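Local coordinates for protein phosphoinositol-specific phospholipase C (Pseudomonas sp., PDB 5FYP) that probably cleaves phosphoinositides at the phosphodiester bond in a calcium-dependent manner, as a bacterial phosphoinositide-specific phospholipase C, at residues 163-175 / 250-262. Numbering follows the deposited sequence. Where two conformers were deposited one is given.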
ATOM      1  N   GLY A 163      -4.869  17.532  -3.666  1.00  9.46           N
ATOM      2  CA  GLY A 163      -3.576  18.160  -3.457  1.00 10.05           C
ATOM      3  C   GLY A 163      -3.394  18.833  -2.125  1.00  8.29           C
ATOM      4  O   GLY A 163      -2.333  19.418  -1.892  1.00  9.45           O
ATOM      5  N   ALA A 164      -4.376  18.721  -1.243  1.00  8.70           N
ATOM      6  CA  ALA A 164      -4.293  19.220   0.120  1.00  9.16           C
ATOM      7  C   ALA A 164      -4.639  18.155   1.154  1.00  8.17           C
ATOM      8  O   ALA A 164      -4.874  18.465   2.330  1.00  8.85           O
ATOM      9  CB  ALA A 164      -5.182  20.463   0.307  1.00 11.46           C
ATOM     10  N   LEU A 165      -4.655  16.889   0.736  1.00  7.62           N
ATOM     11  CA  LEU A 165      -4.855  15.785   1.685  1.00  7.33           C
ATOM     12  C   LEU A 165      -3.864  15.853   2.834  1.00  6.70           C
ATOM     13  O   LEU A 165      -4.206  15.555   3.990  1.00  7.38           O
ATOM     14  CB  LEU A 165      -4.667  14.436   0.996  1.00  7.68           C
ATOM     15  CG  LEU A 165      -5.866  13.961   0.177  1.00  8.30           C
ATOM     16  CD1 LEU A 165      -5.450  12.794  -0.697  1.00  9.60           C
ATOM     17  CD2 LEU A 165      -7.012  13.583   1.102  1.00  8.66           C
ATOM     18  N   GLN A 166      -2.613  16.195   2.525  1.00  6.54           N
ATOM     19  CA  GLN A 166      -1.545  16.062   3.516  1.00  6.14           C
ATOM     20  C   GLN A 166      -1.915  16.704   4.837  1.00  6.20           C
ATOM     21  O   GLN A 166      -1.815  16.085   5.903  1.00  6.55           O
ATOM     22  CB  GLN A 166      -0.277  16.675   2.938  1.00  6.74           C
ATOM     23  CG  GLN A 166       0.915  16.535   3.851  1.00  7.05           C
ATOM     24  CD  GLN A 166       2.115  17.338   3.397  1.00  7.33           C
ATOM     25  OE1 GLN A 166       1.987  18.462   2.881  1.00  9.62           O
ATOM     26  NE2 GLN A 166       3.286  16.807   3.625  1.00  7.41           N
ATOM     27  N   GLY A 167      -2.288  17.970   4.752  1.00  6.55           N
ATOM     28  CA  GLY A 167      -2.664  18.732   5.938  1.00  7.07           C
ATOM     29  C   GLY A 167      -4.133  18.672   6.287  1.00  7.19           C
ATOM     30  O   GLY A 167      -4.492  18.764   7.477  1.00  8.71           O
ATOM     31  N   ASN A 168      -5.012  18.531   5.301  1.00  7.50           N
ATOM     32  CA  ASN A 168      -6.445  18.512   5.606  1.00  7.90           C
ATOM     33  C   ASN A 168      -6.916  17.236   6.269  1.00  7.91           C
ATOM     34  O   ASN A 168      -7.954  17.230   6.923  1.00  9.09           O
ATOM     35  CB  ASN A 168      -7.264  18.856   4.379  1.00  8.65           C
ATOM     36  CG  ASN A 168      -7.102  20.312   3.963  1.00 10.12           C
ATOM     37  OD1 ASN A 168      -6.664  21.147   4.740  1.00 13.31           O
ATOM     38  ND2 ASN A 168      -7.523  20.621   2.767  1.00 11.03           N
ATOM     39  N   LEU A 169      -6.131  16.168   6.164  1.00  7.30           N
ATOM     40  CA  LEU A 169      -6.471  14.939   6.898  1.00  7.41           C
ATOM     41  C   LEU A 169      -6.379  15.065   8.397  1.00  8.45           C
ATOM     42  O   LEU A 169      -7.009  14.282   9.103  1.00  8.95           O
ATOM     43  CB  LEU A 169      -5.621  13.768   6.431  1.00  7.29           C
ATOM     44  CG  LEU A 169      -6.123  13.137   5.117  1.00  7.60           C
ATOM     45  CD1 LEU A 169      -5.034  12.281   4.490  1.00  7.82           C
ATOM     46  CD2 LEU A 169      -7.347  12.297   5.376  1.00  8.94           C
ATOM     47  N   LYS A 170      -5.586  16.007   8.901  1.00  8.06           N
ATOM     48  CA  LYS A 170      -5.431  16.140  10.337  1.00  9.77           C
ATOM     49  C   LYS A 170      -6.796  16.428  10.977  1.00 11.41           C
ATOM     50  O   LYS A 170      -7.485  17.364  10.604  1.00 13.34           O
ATOM     51  CB  LYS A 170      -4.433  17.251  10.652  1.00 10.05           C
ATOM     52  CG  LYS A 170      -4.100  17.361  12.123  1.00 12.74           C
ATOM     53  CD  LYS A 170      -3.189  18.580  12.365  1.00 14.50           C
ATOM     54  CE  LYS A 170      -4.105  19.810  12.314  1.00 18.69           C
ATOM     55  NZ  LYS A 170      -3.571  21.005  12.907  1.00 21.59           N
ATOM     56  N   GLY A 171      -7.164  15.609  11.926  1.00 14.03           N
ATOM     57  CA  GLY A 171      -8.454  15.777  12.616  1.00 16.33           C
ATOM     58  C   GLY A 171      -9.619  15.133  11.901  1.00 17.54           C
ATOM     59  O   GLY A 171     -10.741  15.222  12.369  1.00 20.57           O
ATOM     60  N   LYS A 172      -9.343  14.423  10.810  1.00 13.48           N
ATOM     61  CA  LYS A 172     -10.425  13.826  10.016  1.00 12.66           C
ATOM     62  C   LYS A 172     -10.356  12.295  10.044  1.00 12.89           C
ATOM     63  O   LYS A 172      -9.330  11.647  10.200  1.00 14.45           O
ATOM     64  CB  LYS A 172     -10.395  14.374   8.576  1.00 14.71           C
ATOM     65  CG  LYS A 172     -10.819  15.871   8.416  1.00 20.78           C
ATOM     66  CD  LYS A 172     -12.326  16.022   8.218  1.00 26.30           C
ATOM     67  CE  LYS A 172     -12.846  17.396   7.856  1.00 30.92           C
ATOM     68  NZ  LYS A 172     -12.072  18.514   8.407  1.00 51.06           N
ATOM     69  N   SER A 173     -11.513  11.706   9.823  1.00 12.16           N
ATOM     70  CA  SER A 173     -11.661  10.254   9.730  1.00 11.89           C
ATOM     71  C   SER A 173     -11.760   9.814   8.278  1.00 10.94           C
ATOM     72  O   SER A 173     -12.502  10.390   7.463  1.00 12.63           O
ATOM     73  CB  SER A 173     -12.933   9.806  10.451  1.00 13.36           C
ATOM     74  OG  SER A 173     -12.830  10.080  11.814  1.00 15.99           O
ATOM     75  N   TRP A 174     -11.018   8.760   7.949  1.00  9.85           N
ATOM     76  CA  TRP A 174     -11.262   8.046   6.689  1.00  9.24           C
ATOM     77  C   TRP A 174     -12.634   7.367   6.745  1.00  9.15           C
ATOM     78  O   TRP A 174     -13.182   7.147   7.830  1.00 11.33           O
ATOM     79  CB  TRP A 174     -10.189   6.977   6.478  1.00  9.20           C
ATOM     80  CG  TRP A 174      -8.818   7.496   6.166  1.00  8.73           C
ATOM     81  CD1 TRP A 174      -8.111   8.451   6.839  1.00  9.13           C
ATOM     82  CD2 TRP A 174      -7.949   7.023   5.119  1.00  8.29           C
ATOM     83  NE1 TRP A 174      -6.870   8.617   6.261  1.00  9.10           N
ATOM     84  CE2 TRP A 174      -6.742   7.750   5.211  1.00  8.73           C
ATOM     85  CE3 TRP A 174      -8.074   6.056   4.104  1.00  9.16           C
ATOM     86  CZ2 TRP A 174      -5.698   7.560   4.334  1.00  9.06           C
ATOM     87  CZ3 TRP A 174      -7.029   5.867   3.235  1.00  9.35           C
ATOM     88  CH2 TRP A 174      -5.867   6.639   3.338  1.00  9.94           C
ATOM     89  N   PRO A 175     -13.153   6.921   5.580  1.00 10.12           N
ATOM     90  CA  PRO A 175     -14.305   6.026   5.625  1.00 10.50           C
ATOM     91  C   PRO A 175     -13.999   4.800   6.490  1.00 10.50           C
ATOM     92  O   PRO A 175     -12.837   4.381   6.662  1.00 10.29           O
ATOM     93  CB  PRO A 175     -14.508   5.638   4.155  1.00  9.99           C
ATOM     94  CG  PRO A 175     -13.851   6.758   3.380  1.00 10.60           C
ATOM     95  CD  PRO A 175     -12.663   7.108   4.212  1.00 10.09           C
ATOM     96  N   LYS A 250       3.361   7.655  15.223  0.50  9.93           N
ATOM     97  CA  LYS A 250       2.456   8.423  16.089  0.50 10.19           C
ATOM     98  C   LYS A 250       2.016   9.722  15.426  0.50  9.16           C
ATOM     99  O   LYS A 250       0.884  10.160  15.592  0.50 10.05           O
ATOM    100  CB  LYS A 250       3.073   8.689  17.473  0.50 12.00           C
ATOM    101  CG  LYS A 250       3.116   7.468  18.386  0.50 15.33           C
ATOM    102  CD  LYS A 250       3.669   7.712  19.772  0.50 19.25           C
ATOM    103  CE  LYS A 250       3.436   6.498  20.654  0.50 24.05           C
ATOM    104  NZ  LYS A 250       2.012   6.237  21.026  0.50 28.79           N
ATOM    105  N   GLN A 251       2.917  10.345  14.675  1.00  8.48           N
ATOM    106  CA  GLN A 251       2.584  11.570  13.923  1.00  8.51           C
ATOM    107  C   GLN A 251       1.793  11.257  12.664  1.00  8.62           C
ATOM    108  O   GLN A 251       0.893  12.044  12.321  1.00  8.81           O
ATOM    109  CB  GLN A 251       3.804  12.402  13.690  1.00 10.05           C
ATOM    110  CG  GLN A 251       4.156  13.245  14.900  1.00 11.29           C
ATOM    111  CD  GLN A 251       3.109  14.352  15.085  1.00 12.46           C
ATOM    112  OE1 GLN A 251       2.774  15.075  14.111  1.00 15.43           O
ATOM    113  NE2 GLN A 251       2.362  14.259  16.172  1.00 13.93           N
ATOM    114  N   ALA A 252       2.087  10.149  11.986  1.00  8.02           N
ATOM    115  CA  ALA A 252       1.186   9.721  10.915  1.00  8.35           C
ATOM    116  C   ALA A 252      -0.243   9.568  11.448  1.00  7.95           C
ATOM    117  O   ALA A 252      -1.215  10.070  10.881  1.00  8.81           O
ATOM    118  CB  ALA A 252       1.666   8.425  10.293  1.00  8.92           C
ATOM    119  N   PHE A 253      -0.362   8.868  12.573  1.00  8.46           N
ATOM    120  CA  PHE A 253      -1.631   8.682  13.246  1.00  8.86           C
ATOM    121  C   PHE A 253      -2.293  10.012  13.576  1.00  9.04           C
ATOM    122  O   PHE A 253      -3.497  10.222  13.336  1.00  9.27           O
ATOM    123  CB  PHE A 253      -1.399   7.823  14.517  1.00 10.05           C
ATOM    124  CG  PHE A 253      -2.610   7.660  15.405  1.00 11.49           C
ATOM    125  CD1 PHE A 253      -3.537   6.693  15.194  1.00 14.38           C
ATOM    126  CD2 PHE A 253      -2.795   8.511  16.471  1.00 13.78           C
ATOM    127  CE1 PHE A 253      -4.632   6.562  16.034  1.00 15.08           C
ATOM    128  CE2 PHE A 253      -3.889   8.377  17.324  1.00 20.10           C
ATOM    129  CZ  PHE A 253      -4.805   7.408  17.087  1.00 16.53           C
ATOM    130  N   ALA A 254      -1.529  10.947  14.125  1.00  8.73           N
ATOM    131  CA  ALA A 254      -2.063  12.282  14.474  1.00  9.10           C
ATOM    132  C   ALA A 254      -2.616  13.019  13.251  1.00  8.20           C
ATOM    133  O   ALA A 254      -3.560  13.814  13.347  1.00  9.83           O
ATOM    134  CB  ALA A 254      -1.000  13.112  15.153  1.00 10.74           C
ATOM    135  N   TYR A 255      -1.981  12.806  12.113  1.00  7.64           N
ATOM    136  CA  TYR A 255      -2.368  13.429  10.843  1.00  7.77           C
ATOM    137  C   TYR A 255      -3.368  12.617  10.032  1.00  7.52           C
ATOM    138  O   TYR A 255      -3.701  13.020   8.909  1.00  7.93           O
ATOM    139  CB  TYR A 255      -1.121  13.764   9.981  1.00  7.50           C
ATOM    140  CG  TYR A 255      -0.634  15.175  10.205  1.00  7.32           C
ATOM    141  CD1 TYR A 255       0.101  15.523  11.340  1.00  7.53           C
ATOM    142  CD2 TYR A 255      -0.975  16.182   9.306  1.00  7.59           C
ATOM    143  CE1 TYR A 255       0.477  16.853  11.524  1.00  7.83           C
ATOM    144  CE2 TYR A 255      -0.597  17.479   9.486  1.00  7.53           C
ATOM    145  CZ  TYR A 255       0.108  17.827  10.617  1.00  7.25           C
ATOM    146  OH  TYR A 255       0.436  19.156  10.767  1.00  7.93           O
ATOM    147  N   SER A 256      -3.868  11.497  10.582  1.00  7.08           N
ATOM    148  CA  SER A 256      -4.766  10.602   9.812  1.00  7.44           C
ATOM    149  C   SER A 256      -4.129  10.180   8.501  1.00  6.76           C
ATOM    150  O   SER A 256      -4.804  10.028   7.483  1.00  8.11           O
ATOM    151  CB  SER A 256      -6.146  11.187   9.607  1.00  7.81           C
ATOM    152  OG  SER A 256      -6.739  11.374  10.889  1.00  8.96           O
ATOM    153  N   HIS A 257      -2.798   9.957   8.536  1.00  6.76           N
ATOM    154  CA  HIS A 257      -2.128   9.282   7.419  1.00  6.63           C
ATOM    155  C   HIS A 257      -1.930   7.819   7.783  1.00  6.61           C
ATOM    156  O   HIS A 257      -1.615   7.496   8.921  1.00  7.43           O
ATOM    157  CB  HIS A 257      -0.740   9.877   7.160  1.00  6.11           C
ATOM    158  CG  HIS A 257      -0.735  11.307   6.701  1.00  6.04           C
ATOM    159  ND1 HIS A 257       0.429  11.894   6.295  1.00  6.21           N
ATOM    160  CD2 HIS A 257      -1.679  12.254   6.606  1.00  6.38           C
ATOM    161  CE1 HIS A 257       0.200  13.153   5.973  1.00  6.49           C
ATOM    162  NE2 HIS A 257      -1.068  13.406   6.172  1.00  5.99           N
ATOM    163  N   ILE A 258      -2.045   6.917   6.807  1.00  6.46           N
ATOM    164  CA  ILE A 258      -1.850   5.494   7.084  1.00  6.66           C
ATOM    165  C   ILE A 258      -0.367   5.198   7.150  1.00  6.72           C
ATOM    166  O   ILE A 258       0.358   5.284   6.127  1.00  7.73           O
ATOM    167  CB  ILE A 258      -2.542   4.603   6.053  1.00  6.78           C
ATOM    168  CG1 ILE A 258      -4.010   4.966   5.880  1.00  7.81           C
ATOM    169  CG2 ILE A 258      -2.371   3.138   6.414  1.00  7.24           C
ATOM    170  CD1 ILE A 258      -4.835   4.936   7.140  1.00  8.47           C
ATOM    171  N   GLY A 259       0.114   4.841   8.342  1.00  6.36           N
ATOM    172  CA  GLY A 259       1.528   4.529   8.561  1.00  6.49           C
ATOM    173  C   GLY A 259       1.808   3.067   8.428  1.00  6.62           C
ATOM    174  O   GLY A 259       1.083   2.244   8.992  1.00  7.79           O
ATOM    175  N   ARG A 260       2.902   2.752   7.736  1.00  6.90           N
ATOM    176  CA  ARG A 260       3.401   1.376   7.618  1.00  6.92           C
ATOM    177  C   ARG A 260       4.817   1.335   8.164  1.00  6.95           C
ATOM    178  O   ARG A 260       5.633   2.209   7.855  1.00  8.17           O
ATOM    179  CB  ARG A 260       3.387   0.905   6.179  1.00  7.64           C
ATOM    180  CG  ARG A 260       3.858  -0.530   5.991  1.00  8.53           C
ATOM    181  CD  ARG A 260       3.406  -1.086   4.641  1.00 10.48           C
ATOM    182  NE  ARG A 260       3.853  -2.447   4.351  1.00 13.16           N
ATOM    183  CZ  ARG A 260       5.049  -2.740   3.916  1.00 13.96           C
ATOM    184  NH1 ARG A 260       5.980  -1.799   3.808  1.00 14.14           N
ATOM    185  NH2 ARG A 260       5.329  -4.010   3.619  1.00 17.20           N
ATOM    186  N   VAL A 261       5.085   0.311   8.984  1.00  6.92           N
ATOM    187  CA  VAL A 261       6.427   0.067   9.530  1.00  7.36           C
ATOM    188  C   VAL A 261       6.900  -1.301   9.094  1.00  7.34           C
ATOM    189  O   VAL A 261       6.207  -2.307   9.345  1.00  8.28           O
ATOM    190  CB  VAL A 261       6.472   0.170  11.056  1.00  7.83           C
ATOM    191  CG1 VAL A 261       7.822  -0.275  11.599  1.00  8.38           C
ATOM    192  CG2 VAL A 261       6.165   1.594  11.477  1.00  7.56           C
ATOM    193  N   TRP A 262       8.060  -1.350   8.453  1.00  7.47           N
ATOM    194  CA  TRP A 262       8.661  -2.584   7.986  1.00  8.15           C
ATOM    195  C   TRP A 262      10.002  -2.817   8.682  1.00  8.80           C
ATOM    196  O   TRP A 262      10.631  -1.872   9.164  1.00 10.41           O
ATOM    197  CB  TRP A 262       8.814  -2.558   6.450  1.00  9.53           C
ATOM    198  CG  TRP A 262       9.632  -1.422   5.950  1.00 11.69           C
ATOM    199  CD1 TRP A 262       9.214  -0.183   5.629  1.00 14.15           C
ATOM    200  CD2 TRP A 262      11.045  -1.436   5.747  1.00 14.60           C
ATOM    201  NE1 TRP A 262      10.281   0.601   5.257  1.00 16.29           N
ATOM    202  CE2 TRP A 262      11.413  -0.163   5.301  1.00 18.91           C
ATOM    203  CE3 TRP A 262      12.037  -2.420   5.888  1.00 15.89           C
ATOM    204  CZ2 TRP A 262      12.747   0.175   5.002  1.00 21.40           C
ATOM    205  CZ3 TRP A 262      13.367  -2.090   5.589  1.00 22.07           C
ATOM    206  CH2 TRP A 262      13.698  -0.803   5.161  1.00 25.41           C
TER
HETATM  207  O   HOH W   1      -6.148  13.188  12.717  1.00 16.16           O
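The indole of W174 meets S256 edge-on, NE1 giving its hydrogen to S256 O at 2.8 Å, with the acceptor close to the ring plane but the donor tilted 29° from the carbonyl plane. From the same residue the hydroxyl serves a different carbonyl: S256 OG donates to K172 O at 2.7 Å, and water 1 in turn donates to OG and to A254 O while accepting from G171 N. One face of the indole is covered by I258, whose CG1 sits 3.8 Å from the centre of the six-membered ring in a CH-pi contact. Were W174 an alanine, S256 O would lose the indole N-H and a gap would probably open beside I258 CG1. The contact joins the type II turn L169-K172 to the Schellman motif at S256, by which the chain leaves helix 249-254 before strand 258-262, parallel to its neighbours 238-242 and 279-282 in the TIM-like barrel expected of this phospholipase C family. Next to S256, H257 NE2 reaches Q166 O at 2.8 Å, nearly straight at 162°, on a lone pair in the carbonyl plane. K170, with CG anti to the backbone N (chi1 -174°), lays CD over a face of the Y255 ring, 4.1 Å from its centroid. Further out, N239 OD1 pairs with H257 ND1, so both ring nitrogens are engaged and the imidazole's rotation is fixed. The Q166 side-chain amide binds G223 O, and N18 OD1 takes the backbone N-H of W174.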